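Local coordinates for N-(5'-phosphoribosyl)anthranilate isomerase (Pyrococcus furiosus, PDB 4AAJ), which catalyses the isomerisation of N-(5-phospho-beta-D-ribosyl)anthranilate to 1-(2-carboxyphenylamino)-1-deoxy-D-ribulose 5-phosphate, the third step from chorismate to tryptophan, at residues Asp163-Val166 / Ser167-Ala171; Asp134-Arg137 / Leu138-Glu141; Pro104-Ile107 / Asp108-Lys112; Arg54-Pro57 / Leu58-Arg62. All coordinates share one frame; numbering follows the deposited sequence.

Contact 1: Asp163-Val166 / Ser167-Ala171; sequences DLRV and SSLVA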
loop_
_atom_site.group_PDB
_atom_site.type_symbol
_atom_site.label_atom_id
_atom_site.label_comp_id
_atom_site.label_asym_id
_atom_site.label_seq_id
_atom_site.Cartn_x
_atom_site.Cartn_y
_atom_site.Cartn_z
ATOM N N ASP A 163 -0.385 12.595 13.815
ATOM C CA ASP A 163 0.891 13.247 13.550
ATOM C C ASP A 163 1.386 12.904 12.151
ATOM O O ASP A 163 1.464 11.729 11.793
ATOM C CB ASP A 163 1.942 12.831 14.574
ATOM C CG ASP A 163 3.304 13.411 14.265
ATOM O OD1 ASP A 163 3.473 14.638 14.435
ATOM O OD2 ASP A 163 4.196 12.644 13.840
ATOM N N LEU A 164 1.714 13.942 11.383
ATOM C CA LEU A 164 2.233 13.815 10.024
ATOM C C LEU A 164 3.694 14.253 9.944
ATOM O O LEU A 164 4.312 14.199 8.873
ATOM C CB LEU A 164 1.415 14.679 9.059
ATOM C CG LEU A 164 -0.077 14.413 8.850
ATOM C CD1 LEU A 164 -0.679 15.547 8.041
ATOM C CD2 LEU A 164 -0.324 13.084 8.157
ATOM N N ARG A 165 4.236 14.701 11.075
ATOM C CA ARG A 165 5.596 15.218 11.130
ATOM C C ARG A 165 6.661 14.152 10.881
ATOM O O ARG A 165 7.629 14.408 10.164
ATOM C CB ARG A 165 5.852 15.935 12.462
ATOM C CG ARG A 165 5.256 17.338 12.540
ATOM C CD ARG A 165 5.914 18.277 11.538
ATOM N NE ARG A 165 7.346 18.440 11.793
ATOM C CZ ARG A 165 8.257 18.720 10.861
ATOM N NH1 ARG A 165 7.900 18.861 9.589
ATOM N NH2 ARG A 165 9.533 18.849 11.204
ATOM N N VAL A 166 6.491 12.969 11.471
ATOM C CA VAL A 166 7.436 11.872 11.247
ATOM C C VAL A 166 7.413 11.527 9.759
ATOM O O VAL A 166 8.470 11.439 9.116
ATOM C CB VAL A 166 7.117 10.624 12.094
ATOM C CG1 VAL A 166 8.124 9.510 11.818
ATOM C CG2 VAL A 166 7.113 10.958 13.583
ATOM N N SER A 167 6.200 11.372 9.217
ATOM C CA SER A 167 6.009 11.027 7.802
ATOM C C SER A 167 6.699 12.013 6.853
ATOM O O SER A 167 7.395 11.595 5.929
ATOM C CB SER A 167 4.522 10.865 7.468
ATOM O OG SER A 167 4.017 9.684 8.075
ATOM N N SER A 168 6.512 13.308 7.109
ATOM C CA SER A 168 7.173 14.397 6.372
ATOM C C SER A 168 8.676 14.208 6.211
ATOM O O SER A 168 9.221 14.407 5.123
ATOM C CB SER A 168 6.919 15.741 7.069
ATOM O OG SER A 168 5.693 16.314 6.646
ATOM N N LEU A 169 9.329 13.820 7.302
ATOM C CA LEU A 169 10.786 13.717 7.361
ATOM C C LEU A 169 11.334 12.410 6.793
ATOM O O LEU A 169 12.441 12.379 6.242
ATOM C CB LEU A 169 11.258 13.910 8.797
ATOM C CG LEU A 169 10.893 15.258 9.434
ATOM C CD1 LEU A 169 11.040 15.168 10.940
ATOM C CD2 LEU A 169 11.722 16.406 8.864
ATOM N N VAL A 170 10.562 11.331 6.923
ATOM C CA VAL A 170 10.921 10.082 6.256
ATOM C C VAL A 170 10.782 10.286 4.746
ATOM O O VAL A 170 11.666 9.893 3.986
ATOM C CB VAL A 170 10.074 8.871 6.731
ATOM C CG1 VAL A 170 10.538 7.590 6.049
ATOM C CG2 VAL A 170 10.161 8.698 8.240
ATOM N N ALA A 171 9.694 10.927 4.334
ATOM C CA ALA A 171 9.405 11.158 2.911
ATOM C C ALA A 171 10.481 12.014 2.224
ATOM O O ALA A 171 10.746 11.850 1.033
ATOM C CB ALA A 171 8.025 11.767 2.734
HETATM O O HOH W 1 3.614 10.691 10.537
#
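V166 and V170 stand side by side on one flank of the helix and point the same way. The branches that meet are CG1 of V166 and CG2 of V170, 4.2 Å apart. CG1 of V166 has its torsion at 180°, opposite its own backbone N, which turns this methyl along the helix to its partner. CG2 of V170 also lies 3.3 Å from V166 O, the carbonyl that receives V170 N at 3.0 Å in a nearly straight bond.

R165, the residue before V166, runs forward along the helix. Bends at chi2 and chi3 bring its guanidinium to L169 and S168. CG of L169 lies over one face of that group, and NH2 is 4.0 Å from CD1 of L169. S168 CB comes to it obliquely.

The segment is the entry into helix 165-173, one of the outer helices of the (beta/alpha)8 barrel. D163 caps the start: OD1 accepts a weak bond from R165 N and OD2 another from V166 N. A water joins D163 O to S167 N, donating to the first at 2.7 Å and accepting from the second at 3.0 Å. S168 N closes a regular helical bond on L164 O, while its hydroxyl is bonded to V193 O. S167 and V170 face inward and touch L152 of strand 149-153.

Contact 2: Asp134-Arg137 / Leu138-Glu141; sequences DANR and LLSE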
loop_
_atom_site.group_PDB
_atom_site.type_symbol
_atom_site.label_atom_id
_atom_site.label_comp_id
_atom_site.label_asym_id
_atom_site.label_seq_id
_atom_site.Cartn_x
_atom_site.Cartn_y
_atom_site.Cartn_z
ATOM N N ASP A 134 12.299 10.151 15.713
ATOM C CA ASP A 134 11.413 9.062 15.304
ATOM C C ASP A 134 11.556 8.750 13.814
ATOM O O ASP A 134 11.513 7.584 13.427
ATOM C CB ASP A 134 9.954 9.368 15.660
ATOM C CG ASP A 134 9.632 9.074 17.122
ATOM O OD1 ASP A 134 10.455 8.421 17.808
ATOM O OD2 ASP A 134 8.549 9.495 17.585
ATOM N N ALA A 135 11.737 9.789 12.999
ATOM C CA ALA A 135 11.993 9.627 11.567
ATOM C C ALA A 135 13.313 8.906 11.329
ATOM O O ALA A 135 13.371 7.954 10.548
ATOM C CB ALA A 135 11.980 10.965 10.851
ATOM N N ASN A 136 14.367 9.340 12.022
ATOM C CA ASN A 136 15.676 8.699 11.895
ATOM C C ASN A 136 15.660 7.246 12.380
ATOM O O ASN A 136 16.333 6.387 11.803
ATOM C CB ASN A 136 16.761 9.524 12.601
ATOM C CG ASN A 136 17.221 10.712 11.771
ATOM O OD1 ASN A 136 17.129 10.705 10.539
ATOM N ND2 ASN A 136 17.732 11.737 12.441
ATOM N N ARG A 137 14.869 6.970 13.415
ATOM C CA ARG A 137 14.716 5.606 13.922
ATOM C C ARG A 137 14.012 4.687 12.907
ATOM O O ARG A 137 14.449 3.560 12.670
ATOM C CB ARG A 137 13.920 5.600 15.222
ATOM C CG ARG A 137 13.823 4.224 15.858
ATOM C CD ARG A 137 12.471 4.009 16.512
ATOM N NE ARG A 137 12.006 2.638 16.308
ATOM C CZ ARG A 137 10.952 2.087 16.911
ATOM N NH1 ARG A 137 10.227 2.780 17.781
ATOM N NH2 ARG A 137 10.625 0.826 16.642
ATOM N N LEU A 138 12.912 5.167 12.335
ATOM C CA LEU A 138 12.204 4.391 11.314
ATOM C C LEU A 138 13.082 4.191 10.078
ATOM O O LEU A 138 13.031 3.132 9.452
ATOM C CB LEU A 138 10.880 5.058 10.937
ATOM C CG LEU A 138 9.858 4.249 10.129
ATOM C CD1 LEU A 138 9.226 3.142 10.964
ATOM C CD2 LEU A 138 8.790 5.200 9.619
ATOM N N LEU A 139 13.887 5.200 9.744
ATOM C CA LEU A 139 14.814 5.120 8.605
ATOM C C LEU A 139 15.874 4.022 8.733
ATOM O O LEU A 139 16.202 3.364 7.745
ATOM C CB LEU A 139 15.462 6.479 8.312
ATOM C CG LEU A 139 14.592 7.524 7.601
ATOM C CD1 LEU A 139 15.196 8.914 7.764
ATOM C CD2 LEU A 139 14.384 7.206 6.123
ATOM N N SER A 140 16.404 3.814 9.938
ATOM C CA SER A 140 17.338 2.703 10.160
ATOM C C SER A 140 16.604 1.365 10.142
ATOM O O SER A 140 17.162 0.349 9.731
ATOM C CB SER A 140 18.123 2.874 11.466
ATOM O OG SER A 140 17.254 3.058 12.566
ATOM N N GLU A 141 15.348 1.382 10.587
ATOM C CA GLU A 141 14.461 0.218 10.536
ATOM C C GLU A 141 14.170 -0.165 9.077
ATOM O O GLU A 141 14.126 -1.350 8.738
ATOM C CB GLU A 141 13.170 0.547 11.287
ATOM C CG GLU A 141 12.247 -0.618 11.604
ATOM C CD GLU A 141 10.974 -0.155 12.303
ATOM O OE1 GLU A 141 11.058 0.737 13.182
ATOM O OE2 GLU A 141 9.884 -0.674 11.968
#
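R137 O is gripped twice by the following turn. S140 OG donates to it at 2.9 Å and E141 N at 3.1 Å, and both donors come from the same face of the carbonyl plane. The hydroxyl gets there because chi1 of S140 is 54°, which tucks OG in between N and C of its own backbone. The serine thus bends back onto the carbonyl three residues before it.

Regular helical bonds surround this pair. L139 N meets A135 O at 2.9 Å and L138 N meets D134 O at 3.0 Å.

R137 and E141 also form a salt bridge, with NH2 of R137 3.5 Å from OE1 of E141. The guanidinium and carboxylate planes are 36° apart, and OE1 comes to the guanidinium obliquely. This is a single long contact, not a paired, coplanar one. E141 reaches out with its chain extended beyond CG.

D134 holds a different partner: its OD2 is bonded to S128 OG in the preceding loop.

Packing lies further out. CG of L139 sits 3.2 Å from A135 O, and CD1 of L139 is 3.8 Å from OD1 of N136, the two side chains crossing at a slant. L138 turns inward to F122 of strand 117-123 and to V124.

The polar side of the helix therefore carries the serine and the ion pair. L138 faces strand 117-123, while A135 and L139 pack against helix 165-173. This is an amphipathic helix of a beta-alpha-beta unit, here strand 117-123, helix 131-144 and strand 149-153.

Contact 3: Pro104-Ile107 / Asp108-Lys112; sequences PQTI and DTLKK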
loop_
_atom_site.group_PDB
_atom_site.type_symbol
_atom_site.label_atom_id
_atom_site.label_comp_id
_atom_site.label_asym_id
_atom_site.label_seq_id
_atom_site.Cartn_x
_atom_site.Cartn_y
_atom_site.Cartn_z
ATOM N N PRO A 104 14.012 -9.420 6.856
ATOM C CA PRO A 104 14.700 -8.965 5.649
ATOM C C PRO A 104 15.090 -10.139 4.738
ATOM O O PRO A 104 14.944 -10.044 3.514
ATOM C CB PRO A 104 15.957 -8.294 6.203
ATOM C CG PRO A 104 15.531 -7.777 7.536
ATOM C CD PRO A 104 14.574 -8.798 8.073
ATOM N N GLN A 105 15.547 -11.243 5.335
ATOM C CA GLN A 105 15.992 -12.416 4.567
ATOM C C GLN A 105 14.870 -13.031 3.737
ATOM O O GLN A 105 15.095 -13.504 2.627
ATOM C CB GLN A 105 16.607 -13.480 5.485
ATOM C CG GLN A 105 17.958 -13.103 6.068
ATOM C CD GLN A 105 17.886 -12.149 7.252
ATOM O OE1 GLN A 105 16.803 -11.710 7.667
ATOM N NE2 GLN A 105 19.047 -11.826 7.809
ATOM N N THR A 106 13.663 -13.024 4.294
ATOM C CA THR A 106 12.479 -13.516 3.610
ATOM C C THR A 106 12.142 -12.610 2.429
ATOM O O THR A 106 11.903 -13.078 1.314
ATOM C CB THR A 106 11.288 -13.572 4.590
ATOM O OG1 THR A 106 11.487 -14.649 5.518
ATOM C CG2 THR A 106 9.977 -13.774 3.851
ATOM N N ILE A 107 12.135 -11.306 2.679
ATOM C CA ILE A 107 11.844 -10.342 1.629
ATOM C C ILE A 107 12.864 -10.459 0.491
ATOM O O ILE A 107 12.498 -10.480 -0.688
ATOM C CB ILE A 107 11.769 -8.908 2.198
ATOM C CG1 ILE A 107 10.439 -8.725 2.949
ATOM C CG2 ILE A 107 11.972 -7.878 1.095
ATOM C CD1 ILE A 107 10.375 -7.496 3.829
ATOM N N ASP A 108 14.141 -10.565 0.849
ATOM C CA ASP A 108 15.190 -10.652 -0.154
ATOM C C ASP A 108 15.069 -11.914 -1.005
ATOM O O ASP A 108 15.231 -11.854 -2.229
ATOM C CB ASP A 108 16.576 -10.561 0.489
ATOM C CG ASP A 108 17.649 -10.157 -0.507
ATOM O OD1 ASP A 108 17.386 -9.271 -1.356
ATOM O OD2 ASP A 108 18.755 -10.731 -0.445
ATOM N N THR A 109 14.784 -13.044 -0.366
ATOM C CA THR A 109 14.639 -14.317 -1.078
ATOM C C THR A 109 13.391 -14.367 -1.973
ATOM O O THR A 109 13.433 -14.937 -3.065
ATOM C CB THR A 109 14.682 -15.524 -0.112
ATOM O OG1 THR A 109 15.846 -15.423 0.717
ATOM C CG2 THR A 109 14.729 -16.838 -0.885
ATOM N N LEU A 110 12.286 -13.764 -1.525
ATOM C CA LEU A 110 11.103 -13.641 -2.373
ATOM C C LEU A 110 11.392 -12.844 -3.650
ATOM O O LEU A 110 10.935 -13.222 -4.725
ATOM C CB LEU A 110 9.915 -13.023 -1.619
ATOM C CG LEU A 110 9.345 -13.806 -0.436
ATOM C CD1 LEU A 110 8.341 -12.928 0.297
ATOM C CD2 LEU A 110 8.706 -15.113 -0.871
ATOM N N LYS A 111 12.157 -11.763 -3.525
ATOM C CA LYS A 111 12.559 -10.968 -4.696
ATOM C C LYS A 111 13.370 -11.779 -5.697
ATOM O O LYS A 111 13.096 -11.737 -6.890
ATOM C CB LYS A 111 13.348 -9.729 -4.276
ATOM C CG LYS A 111 12.496 -8.630 -3.667
ATOM C CD LYS A 111 13.322 -7.461 -3.131
ATOM C CE LYS A 111 14.207 -6.812 -4.190
ATOM N NZ LYS A 111 13.465 -6.226 -5.343
ATOM N N LYS A 112 14.350 -12.531 -5.204
ATOM C CA LYS A 112 15.251 -13.292 -6.076
ATOM C C LYS A 112 14.529 -14.444 -6.753
ATOM O O LYS A 112 14.570 -14.569 -7.979
ATOM C CB LYS A 112 16.478 -13.801 -5.311
ATOM C CG LYS A 112 17.300 -12.718 -4.624
ATOM C CD LYS A 112 17.708 -11.600 -5.577
ATOM C CE LYS A 112 18.245 -10.389 -4.824
ATOM N NZ LYS A 112 19.392 -10.729 -3.934
#
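Q105 O is held by two donors of one residue, T109. OG1 of T109 donates to it at 2.8 Å and N of T109 at 3.0 Å. They arrive from opposite faces of the carbonyl plane. With chi1 at -52°, OG1 of T109 lies beside its own backbone N, so hydroxyl and amide can share the one acceptor.

The regular helical ladder runs on both sides. D108 N takes P104 O at 2.8 Å, close to straight, and L110 N takes T106 O at 2.9 Å.

T106 and L110 lie side by side and point the same way. CG2 of T106 is 4.0 Å from CD1 of L110, and CG of L110 packs 3.2 Å from T106 O. The same leucine touches F81 and W84 of the neighbouring helix 81-91.

K111 lays CG against I107 O, at 3.5 Å. Its chain then bends at chi3 and chi4 and leads away, and NZ forms a salt bridge with D148. D108 and K112 make a second ion pair along the helix, OD2 to NZ at 3.5 Å.

I107 is buried, its side chain on V118 and K120 of strand 117-123, whereas L110 faces helix 81-91. Helix 104-114 thus packs on both a barrel strand and a neighbouring helix, as an outer helix of a TIM barrel does, here between strands 95-98 and 117-123.

Contact 4: Arg54-Pro57 / Leu58-Arg62; sequences RRIP and LEKAR. With SO4 (sulfate ion), chain D.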
loop_
_atom_site.group_PDB
_atom_site.type_symbol
_atom_site.label_atom_id
_atom_site.label_comp_id
_atom_site.label_asym_id
_atom_site.label_seq_id
_atom_site.Cartn_x
_atom_site.Cartn_y
_atom_site.Cartn_z
ATOM N N ARG A 54 -11.563 -7.002 4.155
ATOM C CA ARG A 54 -11.287 -6.956 2.718
ATOM C C ARG A 54 -10.721 -8.250 2.162
ATOM O O ARG A 54 -10.483 -8.332 0.953
ATOM C CB ARG A 54 -10.327 -5.806 2.375
ATOM C CG ARG A 54 -10.775 -4.408 2.789
ATOM C CD ARG A 54 -12.213 -4.096 2.418
ATOM N NE ARG A 54 -12.406 -3.978 0.972
ATOM C CZ ARG A 54 -13.577 -3.735 0.391
ATOM N NH1 ARG A 54 -14.669 -3.582 1.133
ATOM N NH2 ARG A 54 -13.654 -3.640 -0.932
ATOM N N ARG A 55 -10.485 -9.249 3.018
ATOM C CA ARG A 55 -9.891 -10.521 2.585
ATOM C C ARG A 55 -10.718 -11.188 1.489
ATOM O O ARG A 55 -11.960 -11.147 1.519
ATOM C CB ARG A 55 -9.707 -11.514 3.735
ATOM C CG ARG A 55 -11.014 -12.088 4.276
ATOM C CD ARG A 55 -10.769 -13.034 5.439
ATOM N NE ARG A 55 -9.855 -14.118 5.092
ATOM C CZ ARG A 55 -8.983 -14.652 5.944
ATOM N NH1 ARG A 55 -8.913 -14.187 7.191
ATOM N NH2 ARG A 55 -8.187 -15.639 5.555
ATOM N N ILE A 56 -10.007 -11.749 0.522
ATOM C CA ILE A 56 -10.611 -12.551 -0.558
ATOM C C ILE A 56 -9.903 -13.900 -0.729
ATOM O O ILE A 56 -8.728 -14.068 -0.360
ATOM C CB ILE A 56 -10.681 -11.766 -1.895
ATOM C CG1 ILE A 56 -9.265 -11.514 -2.463
ATOM C CG2 ILE A 56 -11.470 -10.472 -1.737
ATOM C CD1 ILE A 56 -9.265 -10.854 -3.832
ATOM N N PRO A 57 -10.618 -14.913 -1.277
ATOM C CA PRO A 57 -10.024 -16.201 -1.561
ATOM C C PRO A 57 -8.970 -16.083 -2.673
ATOM O O PRO A 57 -9.009 -15.115 -3.443
ATOM C CB PRO A 57 -11.216 -17.052 -2.055
ATOM C CG PRO A 57 -12.443 -16.294 -1.701
ATOM C CD PRO A 57 -12.059 -14.854 -1.596
ATOM N N LEU A 58 -8.060 -17.046 -2.755
ATOM C CA LEU A 58 -6.975 -17.013 -3.744
ATOM C C LEU A 58 -7.497 -17.021 -5.189
ATOM O O LEU A 58 -6.905 -16.382 -6.072
ATOM C CB LEU A 58 -5.974 -18.137 -3.515
ATOM C CG LEU A 58 -5.196 -18.069 -2.184
ATOM C CD1 LEU A 58 -4.264 -19.256 -2.029
ATOM C CD2 LEU A 58 -4.449 -16.753 -2.008
ATOM N N GLU A 59 -8.615 -17.708 -5.430
ATOM C CA GLU A 59 -9.214 -17.697 -6.785
ATOM C C GLU A 59 -9.649 -16.288 -7.207
ATOM O O GLU A 59 -9.423 -15.886 -8.353
ATOM C CB GLU A 59 -10.402 -18.681 -6.873
ATOM C CG GLU A 59 -11.300 -18.485 -8.103
ATOM C CD GLU A 59 -10.570 -18.644 -9.430
ATOM O OE1 GLU A 59 -9.647 -19.480 -9.524
ATOM O OE2 GLU A 59 -10.943 -17.932 -10.396
ATOM N N LYS A 60 -10.247 -15.531 -6.293
ATOM C CA LYS A 60 -10.683 -14.177 -6.597
ATOM C C LYS A 60 -9.468 -13.256 -6.817
ATOM O O LYS A 60 -9.464 -12.435 -7.738
ATOM C CB LYS A 60 -11.610 -13.638 -5.515
ATOM C CG LYS A 60 -12.250 -12.286 -5.818
ATOM C CD LYS A 60 -12.957 -12.226 -7.171
ATOM C CE LYS A 60 -14.325 -12.889 -7.142
ATOM N NZ LYS A 60 -15.036 -12.713 -8.444
ATOM N N ALA A 61 -8.435 -13.428 -5.985
ATOM C CA ALA A 61 -7.166 -12.701 -6.182
ATOM C C ALA A 61 -6.581 -12.997 -7.570
ATOM O O ALA A 61 -6.206 -12.078 -8.294
ATOM C CB ALA A 61 -6.163 -13.058 -5.083
ATOM N N ARG A 62 -6.518 -14.279 -7.932
ATOM C CA ARG A 62 -6.041 -14.732 -9.245
ATOM C C ARG A 62 -6.787 -14.043 -10.384
ATOM O O ARG A 62 -6.154 -13.552 -11.344
ATOM C CB ARG A 62 -6.241 -16.239 -9.346
ATOM C CG ARG A 62 -5.211 -17.013 -10.140
ATOM C CD ARG A 62 -4.962 -18.373 -9.484
ATOM N NE ARG A 62 -6.184 -19.108 -9.126
ATOM C CZ ARG A 62 -6.297 -19.965 -8.104
ATOM N NH1 ARG A 62 -5.271 -20.208 -7.296
ATOM N NH2 ARG A 62 -7.454 -20.579 -7.879
HETATM S S SO4 D . -17.112 -9.752 -9.891
HETATM O O1 SO4 D . -15.796 -10.384 -9.627
HETATM O O2 SO4 D . -17.657 -10.324 -11.140
HETATM O O3 SO4 D . -17.010 -8.291 -10.060
HETATM O O4 SO4 D . -18.010 -10.051 -8.749
#
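The R62 guanidinium has one face over backbone of its own helix. L58 O lies 4.1 Å from its plane, over the centre, and E59 N lies on the same face, nearer the rim. At the edge, in plane, is OE1 of E59, which accepts from NH2 of R62 at 3.0 Å with an N-H...O angle of 163°. The carboxylate is met on its anti side, 22° out of its plane. NH1 of R62 has a second partner, R90 O of helix 81-91, so the group is held from two ends.

Across the junction, I56 pushes its tip onto the first turn. CD1 of I56 is 3.5 Å from A61 N, 4.0 Å from A61 CB and 3.9 Å from K60 CG. P57 lies alongside K60, with CD of P57 4.1 Å from CB of K60.

P57 O receives A61 N in the carbonyl plane, at 3.1 Å, and a weaker bond from K60 N. Bends in the K60 chain carry its NZ to a sulfate, where it donates to O1 at 2.7 Å; NZ also pairs with E63. The sulfate, probably from the crystallisation liquor, is also hydrogen-bonded by the backbone N of L31 and E32.

P57 holds the N-cap position, where the proline's lack of an N-H costs the helix no bond. It ends the loop from strand 43-47 and starts helix 58-67 on the outside of the (beta/alpha)8 barrel.

Along the chain the order is contact 4, contact 3, contact 2, contact 1. Each lies on, or at the start of, a different outer helix of one eight-stranded parallel barrel: 58-67, 104-114, 131-144 and 165-173. Contacts 1 and 2 sit on successive helices, with centres 11 Å apart, and they touch. CB of L169 meets CB of A135 at 3.7 Å, and V170 CG1 meets L139 CD2 at 3.9 Å. Contact 3 lies one helix further back, its nearest atoms about 7 Å from contact 2. Contact 4 is across the barrel, its centre 33 Å from that of contact 1. Contacts 1 and 2 thus join neighbouring helices; contacts 3 and 4 are separate places on the monomer's shell.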